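Local coordinates for protein succinate dehydrogenase subunit A (Mycolicibacterium smegmatis MC2 51, PDB 6LUM) that is the FAD-bearing flavoprotein subunit of succinate dehydrogenase and probably oxidises succinate to fumarate, passing the electrons on to the iron-sulfur subunit, at residues 77-82 with 570-575; 100-105 with 133-138; 446-451 with 489-494. One frame throughout, in Å; residues are numbered along the deposited sequence.

Contact 1 of 3, residues 77-82 with 570-575; sequences LADQDA and KPVVQT
The D79 carboxylate lies beside the start of V573 and against one methyl of V572. Its OD1 takes the backbone N-H of V573, with 3.3 Å between V573 N and D79 OD1. The N-H comes from above the carboxylate plane, 51° out of it, and the N-H...O angle is 153°. This suggests a modest bond. CG of D79 sits beside its own backbone N, opposite the carbonyl carbon (chi1 -69°), which brings the carboxylate to 572-573. D79 occupies the N-cap position of helix 80-100. V572 turns CG2 inward, 3.2 Å from the carbonyl O of A78, and the same methyl also touches D79 OD1.

Farther along, V573 points at the helix start. Both its methyls meet D81 OD2, the two side chains crossing at about a right angle, with CG1 3.9 Å from D81 OD2. T575 and Q80 run past each other in opposite directions, and T575 OG1 comes 3.3 Å from Q80 CB.

The contact joins the start of helix 80-100 to the chain that follows strand 565-571, an outer strand of a three-stranded antiparallel sheet. K570 on that strand forms a salt bridge with E235. The D79 carboxylate accepts an N-H of the other segment and makes no capping bond in its own helix, so one direct polar link across the contact is backed by packing of V572, V573, Q80 and T575.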
ATOM      1  N   LEU D  77      30.840  -3.226  44.989  1.00 32.66           N
ATOM      2  CA  LEU D  77      29.976  -4.396  45.028  1.00 32.66           C
ATOM      3  C   LEU D  77      29.351  -4.664  43.667  1.00 32.66           C
ATOM      4  O   LEU D  77      28.559  -5.600  43.543  1.00 32.66           O
ATOM      5  CB  LEU D  77      28.883  -4.239  46.074  1.00 32.66           C
ATOM      6  CG  LEU D  77      28.376  -5.538  46.684  1.00 32.66           C
ATOM      7  CD1 LEU D  77      29.425  -6.110  47.594  1.00 32.66           C
ATOM      8  CD2 LEU D  77      27.095  -5.304  47.430  1.00 32.66           C
ATOM      9  N   ALA D  78      29.672  -3.870  42.653  1.00 30.27           N
ATOM     10  CA  ALA D  78      29.218  -4.131  41.302  1.00 30.27           C
ATOM     11  C   ALA D  78      30.026  -5.268  40.691  1.00 30.27           C
ATOM     12  O   ALA D  78      31.063  -5.673  41.212  1.00 30.27           O
ATOM     13  CB  ALA D  78      29.337  -2.871  40.449  1.00 30.27           C
ATOM     14  N   ASP D  79      29.539  -5.789  39.573  1.00 37.37           N
ATOM     15  CA  ASP D  79      30.255  -6.809  38.822  1.00 37.37           C
ATOM     16  C   ASP D  79      30.919  -6.152  37.623  1.00 37.37           C
ATOM     17  O   ASP D  79      30.236  -5.552  36.784  1.00 37.37           O
ATOM     18  CB  ASP D  79      29.322  -7.929  38.374  1.00 37.37           C
ATOM     19  CG  ASP D  79      28.824  -8.765  39.529  1.00 37.37           C
ATOM     20  OD1 ASP D  79      29.516  -8.814  40.565  1.00 37.37           O
ATOM     21  OD2 ASP D  79      27.746  -9.382  39.404  1.00 37.37           O
ATOM     22  N   GLN D  80      32.247  -6.269  37.539  1.00 36.95           N
ATOM     23  CA  GLN D  80      32.980  -5.496  36.546  1.00 36.95           C
ATOM     24  C   GLN D  80      32.658  -5.932  35.124  1.00 36.95           C
ATOM     25  O   GLN D  80      32.657  -5.098  34.213  1.00 36.95           O
ATOM     26  CB  GLN D  80      34.479  -5.585  36.800  1.00 36.95           C
ATOM     27  CG  GLN D  80      35.030  -4.520  37.732  1.00 36.95           C
ATOM     28  CD  GLN D  80      34.920  -4.900  39.179  1.00 36.95           C
ATOM     29  OE1 GLN D  80      34.551  -6.018  39.503  1.00 36.95           O
ATOM     30  NE2 GLN D  80      35.260  -3.978  40.063  1.00 36.95           N
ATOM     31  N   ASP D  81      32.368  -7.216  34.907  1.00 37.10           N
ATOM     32  CA  ASP D  81      31.954  -7.665  33.581  1.00 37.10           C
ATOM     33  C   ASP D  81      30.674  -6.966  33.149  1.00 37.10           C
ATOM     34  O   ASP D  81      30.563  -6.473  32.017  1.00 37.10           O
ATOM     35  CB  ASP D  81      31.761  -9.180  33.567  1.00 37.10           C
ATOM     36  CG  ASP D  81      30.968  -9.687  34.760  1.00 37.10           C
ATOM     37  OD1 ASP D  81      30.423  -8.858  35.518  1.00 37.10           O
ATOM     38  OD2 ASP D  81      30.887 -10.920  34.941  1.00 37.10           O
ATOM     39  N   ALA D  82      29.694  -6.906  34.052  1.00 30.08           N
ATOM     40  CA  ALA D  82      28.427  -6.263  33.737  1.00 30.08           C
ATOM     41  C   ALA D  82      28.605  -4.770  33.523  1.00 30.08           C
ATOM     42  O   ALA D  82      27.975  -4.192  32.634  1.00 30.08           O
ATOM     43  CB  ALA D  82      27.421  -6.527  34.851  1.00 30.08           C
ATOM     44  N   LYS D 570      26.760 -14.984  47.449  1.00 30.88           N
ATOM     45  CA  LYS D 570      27.174 -15.090  46.064  1.00 30.88           C
ATOM     46  C   LYS D 570      28.426 -14.244  45.862  1.00 30.88           C
ATOM     47  O   LYS D 570      28.453 -13.074  46.274  1.00 30.88           O
ATOM     48  CB  LYS D 570      26.050 -14.625  45.143  1.00 30.88           C
ATOM     49  CG  LYS D 570      26.427 -14.472  43.698  1.00 30.88           C
ATOM     50  CD  LYS D 570      25.211 -14.060  42.903  1.00 30.88           C
ATOM     51  CE  LYS D 570      25.484 -14.038  41.423  1.00 30.88           C
ATOM     52  NZ  LYS D 570      24.364 -13.390  40.696  1.00 30.88           N
ATOM     53  N   PRO D 571      29.476 -14.784  45.255  1.00 33.05           N
ATOM     54  CA  PRO D 571      30.708 -14.007  45.103  1.00 33.05           C
ATOM     55  C   PRO D 571      30.564 -12.921  44.050  1.00 33.05           C
ATOM     56  O   PRO D 571      29.834 -13.066  43.069  1.00 33.05           O
ATOM     57  CB  PRO D 571      31.731 -15.060  44.675  1.00 33.05           C
ATOM     58  CG  PRO D 571      30.919 -16.079  43.971  1.00 33.05           C
ATOM     59  CD  PRO D 571      29.611 -16.140  44.704  1.00 33.05           C
ATOM     60  N   VAL D 572      31.279 -11.824  44.266  1.00 38.25           N
ATOM     61  CA  VAL D 572      31.276 -10.686  43.357  1.00 38.25           C
ATOM     62  C   VAL D 572      32.450 -10.812  42.396  1.00 38.25           C
ATOM     63  O   VAL D 572      33.574 -11.122  42.809  1.00 38.25           O
ATOM     64  CB  VAL D 572      31.320  -9.357  44.128  1.00 38.25           C
ATOM     65  CG1 VAL D 572      32.490  -9.329  45.076  1.00 38.25           C
ATOM     66  CG2 VAL D 572      31.421  -8.202  43.162  1.00 38.25           C
ATOM     67  N   VAL D 573      32.183 -10.592  41.108  1.00 37.97           N
ATOM     68  CA  VAL D 573      33.210 -10.720  40.085  1.00 37.97           C
ATOM     69  C   VAL D 573      34.128  -9.506  40.122  1.00 37.97           C
ATOM     70  O   VAL D 573      33.700  -8.388  40.423  1.00 37.97           O
ATOM     71  CB  VAL D 573      32.551 -10.878  38.705  1.00 37.97           C
ATOM     72  CG1 VAL D 573      33.550 -11.384  37.690  1.00 37.97           C
ATOM     73  CG2 VAL D 573      31.370 -11.806  38.800  1.00 37.97           C
ATOM     74  N   GLN D 574      35.408  -9.725  39.822  1.00 41.86           N
ATOM     75  CA  GLN D 574      36.399  -8.655  39.809  1.00 41.86           C
ATOM     76  C   GLN D 574      37.329  -8.841  38.622  1.00 41.86           C
ATOM     77  O   GLN D 574      37.799  -9.954  38.374  1.00 41.86           O
ATOM     78  CB  GLN D 574      37.215  -8.633  41.104  1.00 41.86           C
ATOM     79  CG  GLN D 574      36.379  -8.603  42.362  1.00 41.86           C
ATOM     80  CD  GLN D 574      36.883  -7.603  43.371  1.00 41.86           C
ATOM     81  OE1 GLN D 574      38.005  -7.108  43.267  1.00 41.86           O
ATOM     82  NE2 GLN D 574      36.051  -7.288  44.356  1.00 41.86           N
ATOM     83  N   THR D 575      37.588  -7.759  37.887  1.00 44.88           N
ATOM     84  CA  THR D 575      38.517  -7.808  36.761  1.00 44.88           C
ATOM     85  C   THR D 575      39.746  -6.936  36.979  1.00 44.88           C
ATOM     86  O   THR D 575      40.868  -7.452  36.959  1.00 44.88           O
ATOM     87  CB  THR D 575      37.808  -7.396  35.468  1.00 44.88           C
ATOM     88  OG1 THR D 575      37.489  -6.002  35.523  1.00 44.88           O
ATOM     89  CG2 THR D 575      36.538  -8.196  35.284  1.00 44.88           C
TER

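Contact 2 of 3, residues 100-105 with 133-138; sequences MGMPFN and CYAADR
The F104 ring has the carbonyl O of Y134 at its edge, near the ring plane, 3.3 Å from F104 CD1. M102 CE lies over one face of the same ring, toward the rim. The Y134 ring carries N105 CB over one face, a CH-pi contact with CB 4.2 Å from the ring centroid and 23° off the normal. Y134 OH is hydrogen-bonded to D113, and R115 makes a cation-pi contact with the ring.

Y134 O also accepts the backbone N-H of N105. The distance from N105 N to Y134 O is 3.1 Å, and the bond is nearly straight at 169°. M102 reaches out along an extended chain, its CG opposite the backbone N (chi1 -174°). Its CE therefore meets A135 CB at 3.6 Å. C133 CB packs against F104 CE1.

R165 of succinate dehydrogenase subunit B is hydrogen-bonded to the carbonyl O of F104. The segment 100-105 opens with a Schellman motif at G101, which ends helix 80-100, and P103 centres an inverse gamma turn. The arrangement is that of two irregular loops of the FAD-binding domain, meeting at the interface with subunit B.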
ATOM      1  N   MET D 100      15.679   6.145  16.780  1.00 20.94           N
ATOM      2  CA  MET D 100      14.280   5.739  16.806  1.00 20.94           C
ATOM      3  C   MET D 100      13.328   6.920  16.823  1.00 20.94           C
ATOM      4  O   MET D 100      12.124   6.725  16.657  1.00 20.94           O
ATOM      5  CB  MET D 100      14.000   4.853  18.020  1.00 20.94           C
ATOM      6  CG  MET D 100      14.169   3.371  17.758  1.00 20.94           C
ATOM      7  SD  MET D 100      13.420   2.304  18.999  1.00 20.94           S
ATOM      8  CE  MET D 100      14.214   2.890  20.480  1.00 20.94           C
ATOM      9  N   GLY D 101      13.835   8.130  17.027  1.00 16.20           N
ATOM     10  CA  GLY D 101      13.009   9.312  17.035  1.00 16.20           C
ATOM     11  C   GLY D 101      13.140  10.122  18.304  1.00 16.20           C
ATOM     12  O   GLY D 101      12.260  10.925  18.608  1.00 16.20           O
ATOM     13  N   MET D 102      14.223   9.946  19.039  1.00 14.69           N
ATOM     14  CA  MET D 102      14.002  10.662  20.285  1.00 14.69           C
ATOM     15  C   MET D 102      14.524  12.089  20.192  1.00 14.69           C
ATOM     16  O   MET D 102      15.621  12.314  19.692  1.00 14.69           O
ATOM     17  CB  MET D 102      14.677   9.953  21.449  1.00 14.69           C
ATOM     18  CG  MET D 102      14.354  10.574  22.772  1.00 14.69           C
ATOM     19  SD  MET D 102      15.316   9.953  24.123  1.00 14.69           S
ATOM     20  CE  MET D 102      15.319  11.397  25.157  1.00 14.69           C
ATOM     21  N   PRO D 103      13.770  13.066  20.667  1.00 16.03           N
ATOM     22  CA  PRO D 103      14.194  14.468  20.564  1.00 16.03           C
ATOM     23  C   PRO D 103      15.203  14.920  21.613  1.00 16.03           C
ATOM     24  O   PRO D 103      14.891  15.596  22.580  1.00 16.03           O
ATOM     25  CB  PRO D 103      12.873  15.219  20.716  1.00 16.03           C
ATOM     26  CG  PRO D 103      12.077  14.360  21.560  1.00 16.03           C
ATOM     27  CD  PRO D 103      12.382  12.968  21.138  1.00 16.03           C
ATOM     28  N   PHE D 104      16.463  14.556  21.411  1.00 18.22           N
ATOM     29  CA  PHE D 104      17.510  15.070  22.274  1.00 18.22           C
ATOM     30  C   PHE D 104      17.726  16.554  22.011  1.00 18.22           C
ATOM     31  O   PHE D 104      17.353  17.084  20.968  1.00 18.22           O
ATOM     32  CB  PHE D 104      18.817  14.321  22.046  1.00 18.22           C
ATOM     33  CG  PHE D 104      18.813  12.921  22.561  1.00 18.22           C
ATOM     34  CD1 PHE D 104      19.070  12.657  23.882  1.00 18.22           C
ATOM     35  CD2 PHE D 104      18.576  11.864  21.717  1.00 18.22           C
ATOM     36  CE1 PHE D 104      19.077  11.373  24.349  1.00 18.22           C
ATOM     37  CE2 PHE D 104      18.586  10.579  22.185  1.00 18.22           C
ATOM     38  CZ  PHE D 104      18.837  10.336  23.499  1.00 18.22           C
ATOM     39  N   ASN D 105      18.333  17.230  22.978  1.00 25.47           N
ATOM     40  CA  ASN D 105      18.748  18.606  22.772  1.00 25.47           C
ATOM     41  C   ASN D 105      20.019  18.636  21.946  1.00 25.47           C
ATOM     42  O   ASN D 105      20.942  17.854  22.180  1.00 25.47           O
ATOM     43  CB  ASN D 105      18.984  19.311  24.098  1.00 25.47           C
ATOM     44  CG  ASN D 105      17.718  19.822  24.713  1.00 25.47           C
ATOM     45  OD1 ASN D 105      17.445  19.582  25.880  1.00 25.47           O
ATOM     46  ND2 ASN D 105      16.928  20.527  23.929  1.00 25.47           N
ATOM     47  N   CYS D 133      23.498  12.920  28.355  1.00 34.51           N
ATOM     48  CA  CYS D 133      22.562  13.390  27.355  1.00 34.51           C
ATOM     49  C   CYS D 133      21.237  13.743  28.021  1.00 34.51           C
ATOM     50  O   CYS D 133      20.967  13.370  29.163  1.00 34.51           O
ATOM     51  CB  CYS D 133      22.334  12.320  26.296  1.00 34.51           C
ATOM     52  SG  CYS D 133      23.803  11.815  25.430  1.00 34.51           S
ATOM     53  N   TYR D 134      20.394  14.457  27.292  1.00 29.78           N
ATOM     54  CA  TYR D 134      19.099  14.841  27.831  1.00 29.78           C
ATOM     55  C   TYR D 134      18.231  15.312  26.680  1.00 29.78           C
ATOM     56  O   TYR D 134      18.706  15.519  25.561  1.00 29.78           O
ATOM     57  CB  TYR D 134      19.223  15.918  28.911  1.00 29.78           C
ATOM     58  CG  TYR D 134      19.798  17.231  28.447  1.00 29.78           C
ATOM     59  CD1 TYR D 134      21.111  17.329  28.030  1.00 29.78           C
ATOM     60  CD2 TYR D 134      19.032  18.380  28.447  1.00 29.78           C
ATOM     61  CE1 TYR D 134      21.635  18.525  27.609  1.00 29.78           C
ATOM     62  CE2 TYR D 134      19.551  19.582  28.033  1.00 29.78           C
ATOM     63  CZ  TYR D 134      20.851  19.649  27.614  1.00 29.78           C
ATOM     64  OH  TYR D 134      21.367  20.850  27.199  1.00 29.78           O
ATOM     65  N   ALA D 135      16.944  15.452  26.964  1.00 21.64           N
ATOM     66  CA  ALA D 135      15.973  15.961  26.011  1.00 21.64           C
ATOM     67  C   ALA D 135      15.366  17.277  26.444  1.00 21.64           C
ATOM     68  O   ALA D 135      15.128  18.150  25.611  1.00 21.64           O
ATOM     69  CB  ALA D 135      14.854  14.941  25.800  1.00 21.64           C
ATOM     70  N   ALA D 136      15.095  17.422  27.728  1.00 21.64           N
ATOM     71  CA  ALA D 136      14.518  18.625  28.296  1.00 21.64           C
ATOM     72  C   ALA D 136      14.587  18.457  29.798  1.00 21.64           C
ATOM     73  O   ALA D 136      15.404  17.685  30.301  1.00 21.64           O
ATOM     74  CB  ALA D 136      13.087  18.849  27.825  1.00 21.64           C
ATOM     75  N   ASP D 137      13.767  19.195  30.526  1.00 25.67           N
ATOM     76  CA  ASP D 137      13.481  18.808  31.898  1.00 25.67           C
ATOM     77  C   ASP D 137      12.724  17.482  31.967  1.00 25.67           C
ATOM     78  O   ASP D 137      12.322  17.061  33.051  1.00 25.67           O
ATOM     79  CB  ASP D 137      12.676  19.898  32.597  1.00 25.67           C
ATOM     80  CG  ASP D 137      12.824  19.850  34.095  1.00 25.67           C
ATOM     81  OD1 ASP D 137      13.959  19.626  34.566  1.00 25.67           O
ATOM     82  OD2 ASP D 137      11.813  20.034  34.801  1.00 25.67           O
ATOM     83  N   ARG D 138      12.502  16.818  30.824  1.00 15.82           N
ATOM     84  CA  ARG D 138      11.722  15.583  30.760  1.00 15.82           C
ATOM     85  C   ARG D 138      12.446  14.565  29.876  1.00 15.82           C
ATOM     86  O   ARG D 138      12.184  14.427  28.690  1.00 15.82           O
ATOM     87  CB  ARG D 138      10.326  15.870  30.234  1.00 15.82           C
ATOM     88  CG  ARG D 138      10.344  16.596  28.914  1.00 15.82           C
ATOM     89  CD  ARG D 138       9.046  17.230  28.542  1.00 15.82           C
ATOM     90  NE  ARG D 138       9.253  18.086  27.386  1.00 15.82           N
ATOM     91  CZ  ARG D 138       9.661  19.345  27.453  1.00 15.82           C
ATOM     92  NH1 ARG D 138       9.889  19.908  28.629  1.00 15.82           N
ATOM     93  NH2 ARG D 138       9.833  20.042  26.342  1.00 15.82           N
TER

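Contact 3 of 3, residues 446-451 with 489-494; sequences HGNERV and YSRITV
E449 and R491 form a salt bridge, with 3.4 Å between E449 OE2 and R491 NH2. The carboxylate and guanidinium planes are 65° apart, so the groups do not meet as a flat, two-pronged pair. The bend at chi2 of E449 (-80°) folds its carboxylate back to meet the arginine. R491 runs extended from CG to NE. N448 OD1 lies at the edge of the guanidinium, in its plane, 3.5 Å from R491 NE. Each charge also has a long, weak partner on helix 472-488: E487 for R491 and R488 for E449.

A second polar link is weaker. T493 OG1 gives a weak hydrogen bond to the carbonyl O of E449, at 3.3 Å. OG1 stands between the backbone N and the carbonyl carbon of its own residue, which leaves CG2 to turn toward 446-447.

The two segments are interhelical loops of the C-terminal part of the flavoprotein. Segment 446-451 leads from helix 433-443 into helix 451-465. Segment 489-494 is the loop that follows helix 472-488. The contact therefore fastens the ends of neighbouring helices to each other.

T493 CG2 sits over one face of the H446 ring in a CH-pi contact, 4.1 Å from the ring centroid and only 10° off the normal. The same methyl reaches G447, 3.2 Å from G447 N. The backbones draw close here, with G447 beside R491 and E449 beside I492. E449 CG also rests on R491 O. On the inner side, V451 CG2 packs on I492 CD1 at 3.9 Å. I442, I454 and A508, from three surrounding helices, cover I492.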
ATOM      1  N   HIS D 446     -15.684 -11.715  56.015  1.00 47.57           N
ATOM      2  CA  HIS D 446     -15.660 -10.346  56.540  1.00 47.57           C
ATOM      3  C   HIS D 446     -14.887 -10.337  57.858  1.00 47.57           C
ATOM      4  O   HIS D 446     -15.461 -10.562  58.927  1.00 47.57           O
ATOM      5  CB  HIS D 446     -17.071  -9.805  56.713  1.00 47.57           C
ATOM      6  CG  HIS D 446     -17.114  -8.377  57.155  1.00 47.57           C
ATOM      7  ND1 HIS D 446     -17.150  -7.324  56.269  1.00 47.57           N
ATOM      8  CD2 HIS D 446     -17.118  -7.827  58.394  1.00 47.57           C
ATOM      9  CE1 HIS D 446     -17.180  -6.186  56.940  1.00 47.57           C
ATOM     10  NE2 HIS D 446     -17.160  -6.464  58.231  1.00 47.57           N
ATOM     11  N   GLY D 447     -13.588 -10.058  57.773  1.00 40.45           N
ATOM     12  CA  GLY D 447     -12.745  -9.930  58.941  1.00 40.45           C
ATOM     13  C   GLY D 447     -13.006  -8.635  59.678  1.00 40.45           C
ATOM     14  O   GLY D 447     -14.096  -8.062  59.619  1.00 40.45           O
ATOM     15  N   ASN D 448     -11.981  -8.161  60.383  1.00 42.15           N
ATOM     16  CA  ASN D 448     -12.129  -6.971  61.211  1.00 42.15           C
ATOM     17  C   ASN D 448     -10.908  -6.058  61.165  1.00 42.15           C
ATOM     18  O   ASN D 448     -10.690  -5.286  62.101  1.00 42.15           O
ATOM     19  CB  ASN D 448     -12.439  -7.362  62.659  1.00 42.15           C
ATOM     20  CG  ASN D 448     -11.375  -8.257  63.266  1.00 42.15           C
ATOM     21  OD1 ASN D 448     -10.357  -8.541  62.645  1.00 42.15           O
ATOM     22  ND2 ASN D 448     -11.609  -8.702  64.493  1.00 42.15           N
ATOM     23  N   GLU D 449     -10.108  -6.128  60.105  1.00 36.32           N
ATOM     24  CA  GLU D 449      -8.945  -5.270  59.945  1.00 36.32           C
ATOM     25  C   GLU D 449      -9.102  -4.426  58.690  1.00 36.32           C
ATOM     26  O   GLU D 449      -9.878  -4.754  57.792  1.00 36.32           O
ATOM     27  CB  GLU D 449      -7.656  -6.086  59.862  1.00 36.32           C
ATOM     28  CG  GLU D 449      -7.456  -7.035  61.012  1.00 36.32           C
ATOM     29  CD  GLU D 449      -6.921  -6.352  62.238  1.00 36.32           C
ATOM     30  OE1 GLU D 449      -6.501  -5.184  62.128  1.00 36.32           O
ATOM     31  OE2 GLU D 449      -6.915  -6.983  63.314  1.00 36.32           O
ATOM     32  N   ARG D 450      -8.355  -3.331  58.632  1.00 28.09           N
ATOM     33  CA  ARG D 450      -8.411  -2.415  57.506  1.00 28.09           C
ATOM     34  C   ARG D 450      -7.088  -2.437  56.759  1.00 28.09           C
ATOM     35  O   ARG D 450      -6.026  -2.253  57.363  1.00 28.09           O
ATOM     36  CB  ARG D 450      -8.734  -0.997  57.968  1.00 28.09           C
ATOM     37  CG  ARG D 450      -9.400  -0.157  56.900  1.00 28.09           C
ATOM     38  CD  ARG D 450      -9.448   1.299  57.287  1.00 28.09           C
ATOM     39  NE  ARG D 450     -10.593   1.596  58.135  1.00 28.09           N
ATOM     40  CZ  ARG D 450     -10.501   2.135  59.342  1.00 28.09           C
ATOM     41  NH1 ARG D 450     -11.593   2.374  60.045  1.00 28.09           N
ATOM     42  NH2 ARG D 450      -9.316   2.437  59.844  1.00 28.09           N
ATOM     43  N   VAL D 451      -7.158  -2.661  55.447  1.00 19.60           N
ATOM     44  CA  VAL D 451      -5.950  -2.732  54.636  1.00 19.60           C
ATOM     45  C   VAL D 451      -5.166  -1.436  54.733  1.00 19.60           C
ATOM     46  O   VAL D 451      -3.935  -1.446  54.816  1.00 19.60           O
ATOM     47  CB  VAL D 451      -6.306  -3.062  53.181  1.00 19.60           C
ATOM     48  CG1 VAL D 451      -5.116  -2.851  52.295  1.00 19.60           C
ATOM     49  CG2 VAL D 451      -6.786  -4.473  53.081  1.00 19.60           C
ATOM     50  N   TYR D 489      -2.739  -9.346  58.737  1.00 21.33           N
ATOM     51  CA  TYR D 489      -3.150  -9.458  57.344  1.00 21.33           C
ATOM     52  C   TYR D 489      -3.965 -10.711  57.088  1.00 21.33           C
ATOM     53  O   TYR D 489      -4.698 -10.769  56.099  1.00 21.33           O
ATOM     54  CB  TYR D 489      -1.914  -9.442  56.444  1.00 21.33           C
ATOM     55  CG  TYR D 489      -2.178  -9.599  54.968  1.00 21.33           C
ATOM     56  CD1 TYR D 489      -2.470  -8.508  54.178  1.00 21.33           C
ATOM     57  CD2 TYR D 489      -2.108 -10.834  54.363  1.00 21.33           C
ATOM     58  CE1 TYR D 489      -2.700  -8.646  52.836  1.00 21.33           C
ATOM     59  CE2 TYR D 489      -2.339 -10.979  53.023  1.00 21.33           C
ATOM     60  CZ  TYR D 489      -2.631  -9.881  52.265  1.00 21.33           C
ATOM     61  OH  TYR D 489      -2.861 -10.026  50.925  1.00 21.33           O
ATOM     62  N   SER D 490      -3.866 -11.708  57.963  1.00 25.32           N
ATOM     63  CA  SER D 490      -4.608 -12.949  57.792  1.00 25.32           C
ATOM     64  C   SER D 490      -6.113 -12.735  57.782  1.00 25.32           C
ATOM     65  O   SER D 490      -6.847 -13.594  57.285  1.00 25.32           O
ATOM     66  CB  SER D 490      -4.240 -13.920  58.907  1.00 25.32           C
ATOM     67  OG  SER D 490      -5.023 -15.091  58.834  1.00 25.32           O
ATOM     68  N   ARG D 491      -6.590 -11.618  58.324  1.00 31.90           N
ATOM     69  CA  ARG D 491      -8.017 -11.339  58.443  1.00 31.90           C
ATOM     70  C   ARG D 491      -8.285  -9.895  58.017  1.00 31.90           C
ATOM     71  O   ARG D 491      -8.323  -8.982  58.837  1.00 31.90           O
ATOM     72  CB  ARG D 491      -8.470 -11.620  59.860  1.00 31.90           C
ATOM     73  CG  ARG D 491      -7.644 -10.936  60.919  1.00 31.90           C
ATOM     74  CD  ARG D 491      -8.092 -11.329  62.292  1.00 31.90           C
ATOM     75  NE  ARG D 491      -7.515 -10.458  63.304  1.00 31.90           N
ATOM     76  CZ  ARG D 491      -6.368 -10.694  63.922  1.00 31.90           C
ATOM     77  NH1 ARG D 491      -5.676 -11.785  63.634  1.00 31.90           N
ATOM     78  NH2 ARG D 491      -5.917  -9.844  64.831  1.00 31.90           N
ATOM     79  N   ILE D 492      -8.504  -9.691  56.724  1.00 29.40           N
ATOM     80  CA  ILE D 492      -8.810  -8.361  56.217  1.00 29.40           C
ATOM     81  C   ILE D 492     -10.153  -8.398  55.514  1.00 29.40           C
ATOM     82  O   ILE D 492     -10.737  -9.467  55.319  1.00 29.40           O
ATOM     83  CB  ILE D 492      -7.720  -7.842  55.264  1.00 29.40           C
ATOM     84  CG1 ILE D 492      -7.374  -8.910  54.234  1.00 29.40           C
ATOM     85  CG2 ILE D 492      -6.491  -7.395  56.030  1.00 29.40           C
ATOM     86  CD1 ILE D 492      -6.616  -8.385  53.070  1.00 29.40           C
ATOM     87  N   THR D 493     -10.642  -7.231  55.113  1.00 36.26           N
ATOM     88  CA  THR D 493     -11.936  -7.114  54.465  1.00 36.26           C
ATOM     89  C   THR D 493     -11.780  -6.400  53.138  1.00 36.26           C
ATOM     90  O   THR D 493     -11.299  -5.266  53.089  1.00 36.26           O
ATOM     91  CB  THR D 493     -12.928  -6.348  55.341  1.00 36.26           C
ATOM     92  OG1 THR D 493     -12.404  -5.048  55.625  1.00 36.26           O
ATOM     93  CG2 THR D 493     -13.166  -7.076  56.632  1.00 36.26           C
ATOM     94  N   VAL D 494     -12.175  -7.069  52.071  1.00 34.75           N
ATOM     95  CA  VAL D 494     -12.415  -6.415  50.795  1.00 34.75           C
ATOM     96  C   VAL D 494     -13.888  -6.048  50.743  1.00 34.75           C
ATOM     97  O   VAL D 494     -14.752  -6.930  50.692  1.00 34.75           O
ATOM     98  CB  VAL D 494     -12.030  -7.331  49.626  1.00 34.75           C
ATOM     99  CG1 VAL D 494     -12.191  -6.607  48.327  1.00 34.75           C
ATOM    100  CG2 VAL D 494     -10.607  -7.799  49.784  1.00 34.75           C
TER

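From the N terminus, the chain first reaches 77-82, the opening half of contact 1. Helix 80-100 then leads straight into 100-105, and contact 2 closes a short loop at 133-138, within the FAD-binding part. Much later, 446-451 and 489-494 close contact 3 around helices 451-465 and 472-488. Contact 1 closes last, at 570-575, so both other loops nest inside its long one; contacts 2 and 3 follow in series. None touch: contacts 1 and 2 have nearest atoms about 18 Å apart, while contact 3 lies across the chain's centre from both. Contact 1 ties the FAD-binding part to the C-terminal part.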